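Local atomic coordinates of lectin CEL-I, N-acetyl-D-galactosamine-specific C-type (Cucumaria echinata, PDB entry 4WQQ), a protein that binds sugars through calcium as a C-type lectin, naturally specific for galactose and N-acetylgalactosamine and here engineered to recognise mannose. Residues W62-W73 and N126-M135; W25-V33 and N41-V49. The protein carries 3 engineered substitutions. All blocks are in the same frame, centred on the assembly; numbering follows the deposited sequence.

Interaction 1 of 2, residues W62-W73 and N126-M135; sequences WRGIDSQAGQLW and NSAAAQAKYM
A parallel strand pair in the mixed sheet of the C-type lectin domain brings Leu72 and Trp73 alongside Ala132, Lys133 and Tyr134. Lys133 bonds through its backbone to the residues on either side of Leu72: its N donates to Gln71 O (3.0 Å) and its O accepts from Trp73 N (2.8 Å). The indole of Trp73 then lies along the chain leading into strand 132-140. Ala132 CB sits over one face of its five-membered ring, a CH-pi contact 3.5 Å from the centroid and 11° off the normal, while Ala130 O comes to the ring edge in plane. Trp73 NE1 bonds not to Ala132 but to the carbonyl of Thr23. At the start of segment 126-135, Asn126 belongs to the mannose pocket, and its CB approaches Trp73 CH2.

On the sheet face of Leu72, bends of the Lys133 chain at chi2 (-63°) and chi4 (64°) bring its ammonium group back to the loop after helix 52-65. There Lys133 NZ donates to Gln68 OE1 (2.9 Å) and forms a salt bridge with Asp66 OD2 (2.9 Å), whose hydrogen bond is weak; Asn20 is a further partner. Trp62 NE1 also donates to Asp66 OD2 (2.9 Å), meeting it on the anti side, while Asp66 OD1 accepts from Gln68 N in an Asx turn. Met135 CE packs against Trp62 CB at 4.0 Å.

Interaction 2 of 2, residues W25-V33 and N41-V49; sequences WENAHHECV and NVRSDLVSV
Cys32 O, near the C-terminal end of helix 25-34, accepts a short hydrogen bond from Ser44 OG (2.6 Å), the donor tilted out of the carbonyl plane. This bond ties the helix to strand 42-46 of the C-type lectin fold; the axes of the two short segments run nearly antiparallel, at 162°, and approach to 6.2 Å. The Ser44 hydroxyl reaches the helix because its OG points directly opposite the backbone N about the CA-CB bond (chi1 180°). One residue further on, Val33 CA makes an almost straight CA-H...O contact with Ser44 O at 3.2 Å, so that the helix end meets both the side chain and the backbone of the same serine.

Leu46 fills the space between helix and strand with its two branches spread apart. Its CD1 lies over one face of the Trp25 indole, a CH-pi contact 3.9 Å from the centroid of the five-membered ring, and also presses on the backbone of His29. Its CD2 reaches the other way, to Ala28 CB and Cys32 SG. That sulfur is joined to Cys136 in a disulfide, which fastens the helix covalently to strand 132-140, while Trp25 NE1 donates to the carbonyl of Ile74 in strand 71-77.

A polar group borders this apolar core. Asp45 OD1 comes to the edge of the His29 ring, 3.4 Å from CD2, with ring and carboxylate planes only 10° apart; the same oxygen is hydrogen-bonded to Thr88. Asp45 OD2 forms a salt bridge with Arg43 NH1. A water in the plane of the imidazole completes the link, hydrogen-bonded to His29 NE2 at 2.7 Å and donating to Asp45 OD2.

The two contacts show how one small domain builds a continuous core from successive pieces of chain. Interaction 2 closes before interaction 1 opens, and their centres lie about 14 Å apart. Both reach the same mixed sheet, in which strand 132-140 pairs in parallel with strand 71-77 and antiparallel with strands 42-46 and 14-23. They touch directly: Met135 O and Val47 N are probably hydrogen-bonded, Tyr134 packs on Ala28 and Glu31, and the rings of Trp73 and Trp25 meet edge-to-face. Helix 25-34 thus packs on Leu46 within interaction 2 and on Trp73 and Tyr134 of interaction 1, while the start of segment 126-135 carries interaction 1 to the mannose pocket.

Interaction 1 of 2, residues W62-W73 and N126-M135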
loop_
_atom_site.group_PDB
_atom_site.type_symbol
_atom_site.label_atom_id
_atom_site.label_comp_id
_atom_site.label_asym_id
_atom_site.label_seq_id
_atom_site.Cartn_x
_atom_site.Cartn_y
_atom_site.Cartn_z
ATOM N N TRP A 62 18.517 2.073 -9.112
ATOM C CA TRP A 62 19.565 2.731 -8.405
ATOM C C TRP A 62 20.468 3.577 -9.344
ATOM O O TRP A 62 20.670 4.775 -9.138
ATOM C CB TRP A 62 20.386 1.683 -7.637
ATOM C CG TRP A 62 21.683 2.189 -7.115
ATOM C CD1 TRP A 62 21.947 3.436 -6.602
ATOM C CD2 TRP A 62 22.882 1.430 -6.933
ATOM N NE1 TRP A 62 23.205 3.501 -6.162
ATOM C CE2 TRP A 62 23.823 2.300 -6.363
ATOM C CE3 TRP A 62 23.273 0.103 -7.247
ATOM C CZ2 TRP A 62 25.125 1.912 -6.083
ATOM C CZ3 TRP A 62 24.549 -0.269 -7.005
ATOM C CH2 TRP A 62 25.463 0.629 -6.365
ATOM N N ARG A 63 20.995 2.903 -10.385
ATOM C CA ARG A 63 21.995 3.519 -11.253
ATOM C C ARG A 63 21.401 4.543 -12.202
ATOM O O ARG A 63 22.141 5.424 -12.683
ATOM C CB ARG A 63 22.784 2.432 -11.954
ATOM C CG ARG A 63 23.486 1.454 -11.018
ATOM C CD ARG A 63 24.353 2.154 -9.993
ATOM N NE ARG A 63 25.442 2.879 -10.625
ATOM C CZ ARG A 63 26.268 3.719 -10.020
ATOM N NH1 ARG A 63 26.134 4.022 -8.750
ATOM N NH2 ARG A 63 27.237 4.266 -10.689
ATOM N N GLY A 64 20.071 4.559 -12.312
ATOM C CA GLY A 64 19.390 5.667 -13.022
ATOM C C GLY A 64 19.319 6.949 -12.242
ATOM O O GLY A 64 19.242 8.065 -12.796
ATOM N N ILE A 65 19.386 6.844 -10.910
ATOM C CA ILE A 65 19.401 8.007 -10.095
ATOM C C ILE A 65 20.794 8.409 -9.608
ATOM O O ILE A 65 21.106 9.612 -9.472
ATOM C CB ILE A 65 18.433 7.756 -8.917
ATOM C CG1 ILE A 65 17.022 7.685 -9.539
ATOM C CG2 ILE A 65 18.470 8.925 -7.933
ATOM C CD1 ILE A 65 16.057 6.972 -8.666
ATOM N N ASP A 66 21.608 7.427 -9.259
ATOM C CA ASP A 66 22.919 7.647 -8.664
ATOM C C ASP A 66 24.003 7.188 -9.642
ATOM O O ASP A 66 24.150 5.993 -9.966
ATOM C CB ASP A 66 22.991 6.853 -7.353
ATOM C CG ASP A 66 24.334 6.931 -6.651
ATOM O OD1 ASP A 66 25.187 7.834 -6.929
ATOM O OD2 ASP A 66 24.553 6.083 -5.725
ATOM N N SER A 67 24.764 8.158 -10.136
ATOM C CA SER A 67 25.865 7.815 -11.006
ATOM C C SER A 67 27.205 7.696 -10.305
ATOM O O SER A 67 28.227 7.480 -10.961
ATOM C CB SER A 67 25.938 8.855 -12.142
ATOM O OG SER A 67 26.227 10.112 -11.623
ATOM N N GLN A 68 27.241 7.824 -8.974
ATOM C CA GLN A 68 28.520 7.871 -8.286
ATOM C C GLN A 68 29.067 6.453 -8.090
ATOM O O GLN A 68 28.294 5.541 -7.929
ATOM C CB GLN A 68 28.405 8.575 -6.939
ATOM C CG GLN A 68 27.978 10.021 -6.976
ATOM C CD GLN A 68 27.775 10.574 -5.591
ATOM O OE1 GLN A 68 27.402 9.834 -4.636
ATOM N NE2 GLN A 68 27.996 11.908 -5.448
ATOM N N ALA A 69 30.385 6.285 -8.080
ATOM C CA ALA A 69 30.994 4.980 -7.760
ATOM C C ALA A 69 30.745 4.721 -6.239
ATOM O O ALA A 69 30.835 5.606 -5.430
ATOM C CB ALA A 69 32.446 4.951 -8.076
ATOM N N GLY A 70 30.230 3.568 -5.933
ATOM C CA GLY A 70 29.803 3.302 -4.545
ATOM C C GLY A 70 28.914 2.136 -4.539
ATOM O O GLY A 70 28.793 1.423 -5.512
ATOM N N GLN A 71 28.320 1.886 -3.376
ATOM C CA GLN A 71 27.574 0.697 -3.163
ATOM C C GLN A 71 26.170 1.039 -2.682
ATOM O O GLN A 71 25.850 2.194 -2.363
ATOM C CB GLN A 71 28.300 -0.226 -2.134
ATOM C CG GLN A 71 29.636 -0.831 -2.616
ATOM C CD GLN A 71 30.776 0.145 -2.555
ATOM O OE1 GLN A 71 31.017 0.832 -1.534
ATOM N NE2 GLN A 71 31.521 0.238 -3.649
ATOM N N LEU A 72 25.354 -0.004 -2.656
ATOM C CA LEU A 72 23.942 0.038 -2.280
ATOM C C LEU A 72 23.663 -1.009 -1.219
ATOM O O LEU A 72 23.682 -2.213 -1.480
ATOM C CB LEU A 72 23.060 -0.175 -3.493
ATOM C CG LEU A 72 21.518 -0.118 -3.269
ATOM C CD1 LEU A 72 21.009 1.295 -3.150
ATOM C CD2 LEU A 72 20.743 -0.835 -4.319
ATOM N N TRP A 73 23.348 -0.577 0.006
ATOM C CA TRP A 73 22.854 -1.553 1.015
ATOM C C TRP A 73 21.622 -2.297 0.621
ATOM O O TRP A 73 20.642 -1.702 0.111
ATOM C CB TRP A 73 22.540 -0.855 2.327
ATOM C CG TRP A 73 23.742 -0.210 3.032
ATOM C CD1 TRP A 73 23.816 1.055 3.478
ATOM C CD2 TRP A 73 24.968 -0.849 3.451
ATOM N NE1 TRP A 73 25.006 1.287 4.099
ATOM C CE2 TRP A 73 25.745 0.152 4.102
ATOM C CE3 TRP A 73 25.500 -2.164 3.328
ATOM C CZ2 TRP A 73 27.036 -0.120 4.645
ATOM C CZ3 TRP A 73 26.750 -2.428 3.852
ATOM C CH2 TRP A 73 27.520 -1.371 4.515
ATOM N N ASN A 126 30.246 -6.026 3.714
ATOM C CA ASN A 126 31.040 -4.924 4.200
ATOM C C ASN A 126 30.770 -4.741 5.715
ATOM O O ASN A 126 29.947 -5.449 6.327
ATOM C CB ASN A 126 30.767 -3.672 3.347
ATOM C CG ASN A 126 32.007 -2.775 3.171
ATOM O OD1 ASN A 126 32.826 -2.619 4.093
ATOM N ND2 ASN A 126 32.147 -2.144 1.989
ATOM N N SER A 127 31.456 -3.785 6.296
ATOM C CA SER A 127 31.470 -3.666 7.735
ATOM C C SER A 127 30.388 -2.753 8.297
ATOM O O SER A 127 29.739 -2.040 7.585
ATOM C CB SER A 127 32.819 -3.109 8.141
ATOM O OG SER A 127 32.826 -1.713 7.840
ATOM N N ALA A 128 30.317 -2.692 9.618
ATOM C CA ALA A 128 29.339 -1.807 10.259
ATOM C C ALA A 128 29.683 -0.368 10.233
ATOM O O ALA A 128 28.838 0.496 10.557
ATOM C CB ALA A 128 29.157 -2.310 11.716
ATOM N N ALA A 129 30.911 -0.056 9.899
ATOM C CA ALA A 129 31.337 1.328 9.767
ATOM C C ALA A 129 31.300 1.835 8.344
ATOM O O ALA A 129 31.369 2.997 8.136
ATOM C CB ALA A 129 32.741 1.489 10.329
ATOM N N ALA A 130 31.222 0.939 7.353
ATOM C CA ALA A 130 31.108 1.323 5.969
ATOM C C ALA A 130 29.828 2.099 5.722
ATOM O O ALA A 130 28.866 2.041 6.509
ATOM C CB ALA A 130 31.149 0.060 5.125
ATOM N N GLN A 131 29.853 2.897 4.675
ATOM C CA GLN A 131 28.675 3.643 4.309
ATOM C C GLN A 131 28.345 3.390 2.836
ATOM O O GLN A 131 29.226 3.104 2.048
ATOM C CB GLN A 131 28.847 5.145 4.596
ATOM C CG GLN A 131 29.112 5.399 6.084
ATOM C CD GLN A 131 28.658 6.718 6.668
ATOM O OE1 GLN A 131 29.027 7.050 7.813
ATOM N NE2 GLN A 131 27.900 7.472 5.952
ATOM N N ALA A 132 27.055 3.514 2.497
ATOM C CA ALA A 132 26.516 3.234 1.211
ATOM C C ALA A 132 25.170 3.893 1.089
ATOM O O ALA A 132 24.620 4.332 2.097
ATOM C CB ALA A 132 26.390 1.735 0.921
ATOM N N LYS A 133 24.653 3.915 -0.157
ATOM C CA LYS A 133 23.293 4.372 -0.448
ATOM C C LYS A 133 22.340 3.244 -0.009
ATOM O O LYS A 133 22.836 2.193 0.392
ATOM C CB LYS A 133 23.131 4.734 -1.910
ATOM C CG LYS A 133 24.214 5.650 -2.420
ATOM C CD LYS A 133 24.249 7.004 -1.739
ATOM C CE LYS A 133 25.435 7.863 -2.309
ATOM N NZ LYS A 133 25.243 8.152 -3.759
ATOM N N TYR A 134 21.026 3.437 -0.052
ATOM C CA TYR A 134 20.146 2.328 0.320
ATOM C C TYR A 134 18.832 2.344 -0.436
ATOM O O TYR A 134 18.428 3.323 -0.984
ATOM C CB TYR A 134 19.960 2.236 1.838
ATOM C CG TYR A 134 19.247 3.406 2.456
ATOM C CD1 TYR A 134 19.916 4.562 2.778
ATOM C CD2 TYR A 134 17.867 3.314 2.793
ATOM C CE1 TYR A 134 19.247 5.590 3.386
ATOM C CE2 TYR A 134 17.197 4.332 3.374
ATOM C CZ TYR A 134 17.867 5.485 3.669
ATOM O OH TYR A 134 17.236 6.573 4.286
ATOM N N MET A 135 18.224 1.189 -0.444
ATOM C CA MET A 135 16.959 0.992 -1.113
ATOM C C MET A 135 15.994 0.259 -0.158
ATOM O O MET A 135 16.345 -0.780 0.432
ATOM C CB MET A 135 17.256 0.067 -2.268
ATOM C CG MET A 135 16.101 -0.477 -3.042
ATOM S SD MET A 135 15.659 0.547 -4.419
ATOM C CE MET A 135 17.168 0.800 -5.458
HETATM O O HOH W 1 30.354 0.596 1.295
HETATM O O HOH W 2 29.140 3.639 -1.118
#

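Interaction 2 of 2, residues W25-V33 and N41-V49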
loop_
_atom_site.group_PDB
_atom_site.type_symbol
_atom_site.label_atom_id
_atom_site.label_comp_id
_atom_site.label_asym_id
_atom_site.label_seq_id
_atom_site.Cartn_x
_atom_site.Cartn_y
_atom_site.Cartn_z
ATOM N N TRP A 25 24.786 0.645 7.363
ATOM C CA TRP A 25 23.788 -0.377 7.145
ATOM C C TRP A 25 22.719 -0.310 8.256
ATOM O O TRP A 25 21.534 -0.382 7.963
ATOM C CB TRP A 25 24.379 -1.759 7.096
ATOM C CG TRP A 25 23.416 -2.862 6.750
ATOM C CD1 TRP A 25 23.163 -3.377 5.520
ATOM C CD2 TRP A 25 22.600 -3.606 7.656
ATOM N NE1 TRP A 25 22.233 -4.365 5.605
ATOM C CE2 TRP A 25 21.885 -4.541 6.912
ATOM C CE3 TRP A 25 22.417 -3.589 9.039
ATOM C CZ2 TRP A 25 21.001 -5.462 7.514
ATOM C CZ3 TRP A 25 21.566 -4.517 9.616
ATOM C CH2 TRP A 25 20.891 -5.439 8.868
ATOM N N GLU A 26 23.177 -0.166 9.491
ATOM C CA GLU A 26 22.267 -0.130 10.646
ATOM C C GLU A 26 21.318 1.037 10.505
ATOM O O GLU A 26 20.103 0.887 10.705
ATOM C CB GLU A 26 23.089 -0.000 11.927
ATOM C CG GLU A 26 22.617 -0.940 13.006
ATOM C CD GLU A 26 21.732 -0.266 14.004
ATOM O OE1 GLU A 26 22.187 -0.114 15.180
ATOM O OE2 GLU A 26 20.587 0.105 13.609
ATOM N N ASN A 27 21.800 2.208 10.118
ATOM C CA ASN A 27 20.900 3.324 10.008
ATOM C C ASN A 27 19.999 3.219 8.772
ATOM O O ASN A 27 18.856 3.562 8.826
ATOM C CB ASN A 27 21.642 4.633 9.976
ATOM C CG ASN A 27 20.703 5.805 9.900
ATOM O OD1 ASN A 27 19.879 6.028 10.822
ATOM N ND2 ASN A 27 20.772 6.528 8.839
ATOM N N ALA A 28 20.529 2.662 7.658
ATOM C CA ALA A 28 19.672 2.391 6.507
ATOM C C ALA A 28 18.490 1.427 6.893
ATOM O O ALA A 28 17.365 1.604 6.449
ATOM C CB ALA A 28 20.506 1.857 5.382
ATOM N N HIS A 29 18.790 0.384 7.643
ATOM C CA HIS A 29 17.833 -0.592 8.074
ATOM C C HIS A 29 16.735 0.114 8.873
ATOM O O HIS A 29 15.536 -0.048 8.593
ATOM C CB HIS A 29 18.536 -1.654 8.900
ATOM C CG HIS A 29 17.635 -2.759 9.338
ATOM N ND1 HIS A 29 17.978 -3.644 10.316
ATOM C CD2 HIS A 29 16.473 -3.208 8.818
ATOM C CE1 HIS A 29 16.993 -4.525 10.474
ATOM N NE2 HIS A 29 16.061 -4.272 9.583
ATOM N N HIS A 30 17.179 0.890 9.878
ATOM C CA HIS A 30 16.281 1.750 10.658
ATOM C C HIS A 30 15.400 2.652 9.801
ATOM O O HIS A 30 14.189 2.691 10.006
ATOM C CB HIS A 30 17.118 2.578 11.666
ATOM C CG HIS A 30 16.349 3.676 12.335
ATOM N ND1 HIS A 30 15.585 3.469 13.471
ATOM C CD2 HIS A 30 16.199 4.975 12.008
ATOM C CE1 HIS A 30 15.007 4.610 13.823
ATOM N NE2 HIS A 30 15.347 5.527 12.943
ATOM N N GLU A 31 15.977 3.381 8.841
ATOM C CA GLU A 31 15.240 4.295 8.039
ATOM C C GLU A 31 14.201 3.552 7.217
ATOM O O GLU A 31 13.045 3.952 7.167
ATOM C CB GLU A 31 16.173 5.047 7.078
ATOM C CG GLU A 31 16.944 6.172 7.747
ATOM C CD GLU A 31 16.040 7.257 8.291
ATOM O OE1 GLU A 31 16.393 7.804 9.350
ATOM O OE2 GLU A 31 14.999 7.558 7.676
ATOM N N CYS A 32 14.578 2.454 6.579
ATOM C CA CYS A 32 13.557 1.696 5.823
ATOM C C CYS A 32 12.381 1.205 6.662
ATOM O O CYS A 32 11.240 1.321 6.279
ATOM C CB CYS A 32 14.133 0.453 5.059
ATOM S SG CYS A 32 15.212 0.895 3.669
ATOM N N VAL A 33 12.687 0.633 7.820
ATOM C CA VAL A 33 11.653 0.040 8.633
ATOM C C VAL A 33 10.688 1.122 9.142
ATOM O O VAL A 33 9.494 0.855 9.372
ATOM C CB VAL A 33 12.287 -0.817 9.747
ATOM C CG1 VAL A 33 11.223 -1.278 10.731
ATOM C CG2 VAL A 33 12.932 -2.050 9.144
ATOM N N ASN A 41 -0.638 -4.019 7.508
ATOM C CA ASN A 41 0.368 -5.097 7.477
ATOM C C ASN A 41 1.352 -4.914 6.362
ATOM O O ASN A 41 1.712 -5.830 5.646
ATOM C CB ASN A 41 -0.314 -6.466 7.388
ATOM C CG ASN A 41 -1.126 -6.748 8.594
ATOM O OD1 ASN A 41 -0.724 -6.439 9.723
ATOM N ND2 ASN A 41 -2.335 -7.174 8.374
ATOM N N VAL A 42 1.776 -3.662 6.195
ATOM C CA VAL A 42 2.823 -3.352 5.213
ATOM C C VAL A 42 4.179 -3.248 5.894
ATOM O O VAL A 42 4.434 -2.337 6.713
ATOM C CB VAL A 42 2.556 -2.043 4.448
ATOM C CG1 VAL A 42 3.611 -1.770 3.401
ATOM C CG2 VAL A 42 1.179 -2.088 3.793
ATOM N N ARG A 43 5.055 -4.174 5.576
ATOM C CA ARG A 43 6.450 -4.064 6.038
ATOM C C ARG A 43 7.228 -3.255 5.045
ATOM O O ARG A 43 7.179 -3.509 3.866
ATOM C CB ARG A 43 7.065 -5.476 6.178
ATOM C CG ARG A 43 8.582 -5.453 6.258
ATOM C CD ARG A 43 9.254 -6.812 6.201
ATOM N NE ARG A 43 8.880 -7.611 7.344
ATOM C CZ ARG A 43 9.444 -7.513 8.537
ATOM N NH1 ARG A 43 10.561 -6.826 8.718
ATOM N NH2 ARG A 43 8.939 -8.166 9.542
ATOM N N SER A 44 7.935 -2.236 5.544
ATOM C CA SER A 44 8.994 -1.584 4.819
ATOM C C SER A 44 10.300 -2.042 5.396
ATOM O O SER A 44 10.455 -2.121 6.586
ATOM C CB SER A 44 8.829 -0.068 4.917
ATOM O OG SER A 44 9.847 0.660 4.224
ATOM N N ASP A 45 11.262 -2.366 4.541
ATOM C CA ASP A 45 12.531 -2.939 5.018
ATOM C C ASP A 45 13.584 -2.717 3.952
ATOM O O ASP A 45 13.284 -2.216 2.813
ATOM C CB ASP A 45 12.306 -4.400 5.345
ATOM C CG ASP A 45 13.190 -4.923 6.436
ATOM O OD1 ASP A 45 14.393 -4.517 6.510
ATOM O OD2 ASP A 45 12.749 -5.851 7.158
ATOM N N LEU A 46 14.821 -2.952 4.273
ATOM C CA LEU A 46 15.839 -3.002 3.230
ATOM C C LEU A 46 15.443 -4.039 2.157
ATOM O O LEU A 46 14.849 -5.032 2.468
ATOM C CB LEU A 46 17.200 -3.368 3.831
ATOM C CG LEU A 46 17.928 -2.178 4.490
ATOM C CD1 LEU A 46 19.056 -2.655 5.365
ATOM C CD2 LEU A 46 18.412 -1.120 3.505
ATOM N N VAL A 47 15.787 -3.771 0.915
ATOM C CA VAL A 47 15.411 -4.639 -0.220
ATOM C C VAL A 47 16.003 -6.032 -0.018
ATOM O O VAL A 47 17.176 -6.217 0.381
ATOM C CB VAL A 47 15.839 -3.938 -1.543
ATOM C CG1 VAL A 47 17.350 -3.809 -1.610
ATOM C CG2 VAL A 47 15.296 -4.666 -2.745
ATOM N N SER A 48 15.176 -7.040 -0.290
ATOM C CA SER A 48 15.626 -8.417 -0.465
ATOM C C SER A 48 15.503 -8.762 -1.935
ATOM O O SER A 48 14.668 -8.173 -2.594
ATOM C CB SER A 48 14.812 -9.342 0.390
ATOM O OG SER A 48 13.432 -9.303 0.046
ATOM N N VAL A 49 16.295 -9.726 -2.420
ATOM C CA VAL A 49 16.452 -9.978 -3.910
ATOM C C VAL A 49 16.232 -11.469 -4.133
ATOM O O VAL A 49 16.922 -12.298 -3.547
ATOM C CB VAL A 49 17.812 -9.507 -4.430
ATOM C CG1 VAL A 49 17.905 -9.651 -5.963
ATOM C CG2 VAL A 49 17.988 -8.028 -4.092
HETATM O O HOH W 3 13.747 -5.728 9.661
#